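Local coordinates for protein DNA polymerase III subunit beta (Helicobacter pylori 26695, PDB 4S3I) that tethers DNA polymerases and other proteins to DNA as a ring-shaped sliding clamp, making replication processive, at residues N344-L356 with N364-L376. Residues are numbered along the deposited sequence; the frame is centred on the assembly and turned at random.
Sequences NEPSSPFLIQESL and NAKISTLMMPITL
Phe350 and Met371 face each other as a hydrogen-bonded pair of an antiparallel ladder, the last two strands of the sliding clamp's C-terminal domain. Phe350 N reaches Met371 O at 2.9 Å and Met371 N returns to Phe350 O; Ile352 and Thr369 repeat the pair of backbone hydrogen bonds. The flat Phe350 ring takes Met371 CB over one face, a CH-pi contact 4.2 Å from the centroid. The flexible thioether of Met371 bends at chi3 to bring CE within 3.4 Å of Phe350 CZ, while Pro373 CA lies at the ring's edge. Phe327 of helix 324-332 packs against Phe350 and Ile352 on this side of the sheet. On the opposite sheet face Leu351 CD1 meets Leu370 CB at 3.9 Å. Strand 368-371 continues by backbone bonds to strand 179-185, joining central and C-terminal domains in one sheet. Beyond the ladder, Lys366's long aliphatic chain crosses the Glu354 carboxylate, itself bonded to Gly335 N; NZ stays 4.4 Å from Glu354 OE1, beyond a salt bridge, and hydrogen-bonds Leu356 O and Lys359 O. Gln353 suits its place because an amide both accepts and donates: OE1 accepts from Arg342 NE, and NE2 donates to Ser368 OG, in the amide plane 3.0 Å away.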
loop_
_atom_site.group_PDB
_atom_site.type_symbol
_atom_site.label_atom_id
_atom_site.label_comp_id
_atom_site.label_asym_id
_atom_site.label_seq_id
_atom_site.Cartn_x
_atom_site.Cartn_y
_atom_site.Cartn_z
ATOM N N ASN A 344 14.612 -1.351 -38.048
ATOM C CA ASN A 344 14.931 -0.849 -39.372
ATOM C C ASN A 344 15.517 0.541 -39.180
ATOM O O ASN A 344 16.492 0.701 -38.451
ATOM C CB ASN A 344 13.684 -0.836 -40.261
ATOM C CG ASN A 344 13.203 -2.227 -40.588
ATOM O OD1 ASN A 344 13.981 -3.065 -41.050
ATOM N ND2 ASN A 344 11.931 -2.501 -40.314
ATOM N N GLU A 345 14.915 1.551 -39.795
ATOM C CA GLU A 345 15.355 2.929 -39.582
ATOM C C GLU A 345 15.021 3.407 -38.155
ATOM O O GLU A 345 14.064 2.919 -37.538
ATOM C CB GLU A 345 14.726 3.854 -40.631
ATOM C CG GLU A 345 15.720 4.765 -41.345
ATOM C CD GLU A 345 16.930 4.018 -41.884
ATOM O OE1 GLU A 345 18.069 4.419 -41.553
ATOM O OE2 GLU A 345 16.742 3.036 -42.639
ATOM N N PRO A 346 15.820 4.351 -37.620
ATOM C CA PRO A 346 15.609 4.851 -36.257
ATOM C C PRO A 346 14.264 5.527 -36.089
ATOM O O PRO A 346 13.822 5.685 -34.953
ATOM C CB PRO A 346 16.706 5.912 -36.099
ATOM C CG PRO A 346 17.782 5.480 -37.010
ATOM C CD PRO A 346 17.076 4.865 -38.197
ATOM N N SER A 347 13.653 5.950 -37.194
ATOM C CA SER A 347 12.345 6.597 -37.158
ATOM C C SER A 347 11.228 5.565 -37.335
ATOM O O SER A 347 10.044 5.902 -37.269
ATOM C CB SER A 347 12.252 7.652 -38.259
ATOM O OG SER A 347 12.564 7.076 -39.517
ATOM N N SER A 348 11.621 4.312 -37.553
ATOM C CA SER A 348 10.683 3.216 -37.803
ATOM C C SER A 348 10.399 2.391 -36.551
ATOM O O SER A 348 11.255 2.273 -35.675
ATOM C CB SER A 348 11.213 2.290 -38.907
ATOM O OG SER A 348 11.113 2.901 -40.176
ATOM N N PRO A 349 9.188 1.810 -36.474
ATOM C CA PRO A 349 8.809 0.909 -35.380
ATOM C C PRO A 349 9.826 -0.206 -35.192
ATOM O O PRO A 349 10.358 -0.733 -36.180
ATOM C CB PRO A 349 7.484 0.312 -35.867
ATOM C CG PRO A 349 6.888 1.388 -36.730
ATOM C CD PRO A 349 8.057 2.092 -37.382
ATOM N N PHE A 350 10.093 -0.572 -33.944
ATOM C CA PHE A 350 11.002 -1.674 -33.679
ATOM C C PHE A 350 10.354 -2.708 -32.778
ATOM O O PHE A 350 9.362 -2.427 -32.105
ATOM C CB PHE A 350 12.301 -1.174 -33.047
ATOM C CG PHE A 350 12.112 -0.463 -31.731
ATOM C CD1 PHE A 350 12.207 -1.152 -30.523
ATOM C CD2 PHE A 350 11.861 0.899 -31.704
ATOM C CE1 PHE A 350 12.055 -0.476 -29.299
ATOM C CE2 PHE A 350 11.703 1.579 -30.496
ATOM C CZ PHE A 350 11.800 0.887 -29.295
ATOM N N LEU A 351 10.943 -3.895 -32.744
ATOM C CA LEU A 351 10.320 -5.036 -32.101
ATOM C C LEU A 351 11.189 -5.527 -30.961
ATOM O O LEU A 351 12.417 -5.558 -31.078
ATOM C CB LEU A 351 10.120 -6.166 -33.126
ATOM C CG LEU A 351 9.240 -7.356 -32.717
ATOM C CD1 LEU A 351 7.773 -6.950 -32.756
ATOM C CD2 LEU A 351 9.481 -8.587 -33.583
ATOM N N ILE A 352 10.554 -5.912 -29.857
ATOM C CA ILE A 352 11.257 -6.570 -28.754
ATOM C C ILE A 352 10.628 -7.931 -28.539
ATOM O O ILE A 352 9.409 -8.036 -28.441
ATOM C CB ILE A 352 11.183 -5.719 -27.455
ATOM C CG1 ILE A 352 12.065 -4.476 -27.594
ATOM C CG2 ILE A 352 11.623 -6.530 -26.229
ATOM C CD1 ILE A 352 11.885 -3.463 -26.479
ATOM N N GLN A 353 11.443 -8.981 -28.488
ATOM C CA GLN A 353 10.900 -10.317 -28.272
ATOM C C GLN A 353 11.919 -11.211 -27.587
ATOM O O GLN A 353 13.088 -10.829 -27.447
ATOM C CB GLN A 353 10.403 -10.932 -29.592
ATOM C CG GLN A 353 11.493 -11.299 -30.569
ATOM C CD GLN A 353 10.949 -11.710 -31.939
ATOM O OE1 GLN A 353 11.719 -12.015 -32.846
ATOM N NE2 GLN A 353 9.622 -11.715 -32.089
ATOM N N GLU A 354 11.478 -12.386 -27.145
ATOM C CA GLU A 354 12.369 -13.291 -26.453
ATOM C C GLU A 354 13.455 -13.754 -27.408
ATOM O O GLU A 354 13.279 -13.752 -28.631
ATOM C CB GLU A 354 11.616 -14.524 -25.911
ATOM C CG GLU A 354 10.546 -14.224 -24.871
ATOM C CD GLU A 354 10.054 -15.468 -24.131
ATOM O OE1 GLU A 354 10.458 -16.597 -24.492
ATOM O OE2 GLU A 354 9.270 -15.319 -23.169
ATOM N N SER A 355 14.580 -14.163 -26.843
ATOM C CA SER A 355 15.569 -14.897 -27.601
ATOM C C SER A 355 14.897 -16.232 -27.926
ATOM O O SER A 355 14.129 -16.755 -27.098
ATOM C CB SER A 355 16.820 -15.100 -26.736
ATOM O OG SER A 355 17.843 -15.761 -27.446
ATOM N N LEU A 356 15.167 -16.784 -29.109
ATOM C CA LEU A 356 14.556 -18.058 -29.528
ATOM C C LEU A 356 13.016 -18.026 -29.475
ATOM O O LEU A 356 12.395 -19.018 -29.078
ATOM C CB LEU A 356 15.040 -19.231 -28.658
ATOM C CG LEU A 356 16.531 -19.495 -28.461
ATOM C CD1 LEU A 356 16.728 -20.787 -27.671
ATOM C CD2 LEU A 356 17.256 -19.568 -29.788
ATOM N N ASN A 364 3.930 -21.773 -21.582
ATOM C CA ASN A 364 4.086 -20.325 -21.516
ATOM C C ASN A 364 3.739 -19.643 -22.832
ATOM O O ASN A 364 3.838 -20.239 -23.903
ATOM C CB ASN A 364 5.541 -20.019 -21.174
ATOM C CG ASN A 364 6.513 -20.814 -22.054
ATOM O OD1 ASN A 364 6.559 -22.051 -21.987
ATOM N ND2 ASN A 364 7.282 -20.108 -22.887
ATOM N N ALA A 365 3.342 -18.381 -22.752
ATOM C CA ALA A 365 3.150 -17.588 -23.955
ATOM C C ALA A 365 4.437 -16.805 -24.201
ATOM O O ALA A 365 5.054 -16.333 -23.244
ATOM C CB ALA A 365 1.995 -16.639 -23.776
ATOM N N LYS A 366 4.826 -16.630 -25.462
ATOM C CA LYS A 366 5.935 -15.724 -25.775
ATOM C C LYS A 366 5.413 -14.471 -26.450
ATOM O O LYS A 366 4.913 -14.512 -27.574
ATOM C CB LYS A 366 6.990 -16.407 -26.642
ATOM C CG LYS A 366 7.500 -17.718 -26.063
ATOM C CD LYS A 366 8.706 -18.211 -26.843
ATOM C CE LYS A 366 9.149 -19.584 -26.363
ATOM N NZ LYS A 366 10.250 -20.081 -27.250
ATOM N N ILE A 367 5.532 -13.358 -25.742
ATOM C CA ILE A 367 4.966 -12.089 -26.172
ATOM C C ILE A 367 6.051 -11.279 -26.880
ATOM O O ILE A 367 7.198 -11.253 -26.431
ATOM C CB ILE A 367 4.431 -11.277 -24.952
ATOM C CG1 ILE A 367 2.997 -11.689 -24.597
ATOM C CG2 ILE A 367 4.422 -9.782 -25.247
ATOM C CD1 ILE A 367 2.774 -13.166 -24.406
ATOM N N SER A 368 5.684 -10.637 -27.985
ATOM C CA SER A 368 6.571 -9.736 -28.706
ATOM C C SER A 368 5.921 -8.377 -28.630
ATOM O O SER A 368 4.690 -8.287 -28.649
ATOM C CB SER A 368 6.689 -10.170 -30.181
ATOM O OG SER A 368 7.229 -11.471 -30.284
ATOM N N THR A 369 6.723 -7.321 -28.539
ATOM C CA THR A 369 6.168 -5.978 -28.517
ATOM C C THR A 369 6.752 -5.112 -29.630
ATOM O O THR A 369 7.981 -5.019 -29.795
ATOM C CB THR A 369 6.391 -5.282 -27.161
ATOM O OG1 THR A 369 5.847 -6.079 -26.097
ATOM C CG2 THR A 369 5.720 -3.908 -27.163
ATOM N N LEU A 370 5.868 -4.481 -30.391
ATOM C CA LEU A 370 6.269 -3.549 -31.436
ATOM C C LEU A 370 6.040 -2.129 -30.923
ATOM O O LEU A 370 4.958 -1.821 -30.424
ATOM C CB LEU A 370 5.454 -3.800 -32.707
ATOM C CG LEU A 370 5.773 -2.842 -33.856
ATOM C CD1 LEU A 370 7.082 -3.236 -34.537
ATOM C CD2 LEU A 370 4.632 -2.765 -34.866
ATOM N N MET A 371 7.053 -1.271 -31.041
ATOM C CA MET A 371 7.006 0.077 -30.464
ATOM C C MET A 371 7.424 1.151 -31.456
ATOM O O MET A 371 8.326 0.930 -32.260
ATOM C CB MET A 371 7.950 0.166 -29.263
ATOM C CG MET A 371 7.367 -0.296 -27.960
ATOM S SD MET A 371 8.692 -0.658 -26.802
ATOM C CE MET A 371 9.527 0.927 -26.730
ATOM N N MET A 372 6.783 2.315 -31.372
ATOM C CA MET A 372 7.213 3.488 -32.123
ATOM C C MET A 372 8.381 4.137 -31.375
ATOM O O MET A 372 8.304 4.328 -30.157
ATOM C CB MET A 372 6.078 4.512 -32.228
ATOM C CG MET A 372 4.826 3.993 -32.917
ATOM S SD MET A 372 3.361 5.011 -32.586
ATOM C CE MET A 372 3.870 6.601 -33.236
ATOM N N PRO A 373 9.468 4.484 -32.096
ATOM C CA PRO A 373 10.606 5.151 -31.446
ATOM C C PRO A 373 10.348 6.640 -31.252
ATOM O O PRO A 373 9.377 7.174 -31.800
ATOM C CB PRO A 373 11.731 4.963 -32.460
ATOM C CG PRO A 373 11.010 4.983 -33.792
ATOM C CD PRO A 373 9.733 4.211 -33.523
ATOM N N ILE A 374 11.211 7.293 -30.470
ATOM C CA ILE A 374 11.196 8.747 -30.310
ATOM C C ILE A 374 12.204 9.332 -31.303
ATOM O O ILE A 374 13.283 8.766 -31.485
ATOM C CB ILE A 374 11.647 9.154 -28.891
ATOM C CG1 ILE A 374 10.990 8.265 -27.829
ATOM C CG2 ILE A 374 11.383 10.631 -28.640
ATOM C CD1 ILE A 374 9.477 8.483 -27.687
ATOM N N THR A 375 11.870 10.456 -31.936
ATOM C CA THR A 375 12.775 11.087 -32.899
ATOM C C THR A 375 14.001 11.674 -32.197
ATOM O O THR A 375 13.873 12.248 -31.108
ATOM C CB THR A 375 12.071 12.183 -33.720
ATOM O OG1 THR A 375 11.388 13.081 -32.836
ATOM C CG2 THR A 375 11.067 11.567 -34.690
ATOM N N LEU A 376 15.169 11.522 -32.832
ATOM C CA LEU A 376 16.473 11.947 -32.286
ATOM C C LEU A 376 16.990 11.051 -31.150
ATOM O O LEU A 376 17.601 10.006 -31.387
ATOM C CB LEU A 376 16.461 13.429 -31.860
ATOM C CG LEU A 376 16.868 14.494 -32.884
ATOM C CD1 LEU A 376 16.695 13.996 -34.310
ATOM C CD2 LEU A 376 16.101 15.797 -32.658
HETATM O O HOH W 1 14.840 6.988 -32.869
HETATM O O HOH W 2 7.721 -7.799 -25.400
HETATM O O HOH W 3 7.006 -13.685 -23.102
HETATM O O HOH W 4 12.266 -18.104 -26.091
HETATM O O HOH W 5 8.819 -13.215 -27.707
HETATM O O HOH W 6 7.636 -17.241 -22.203
#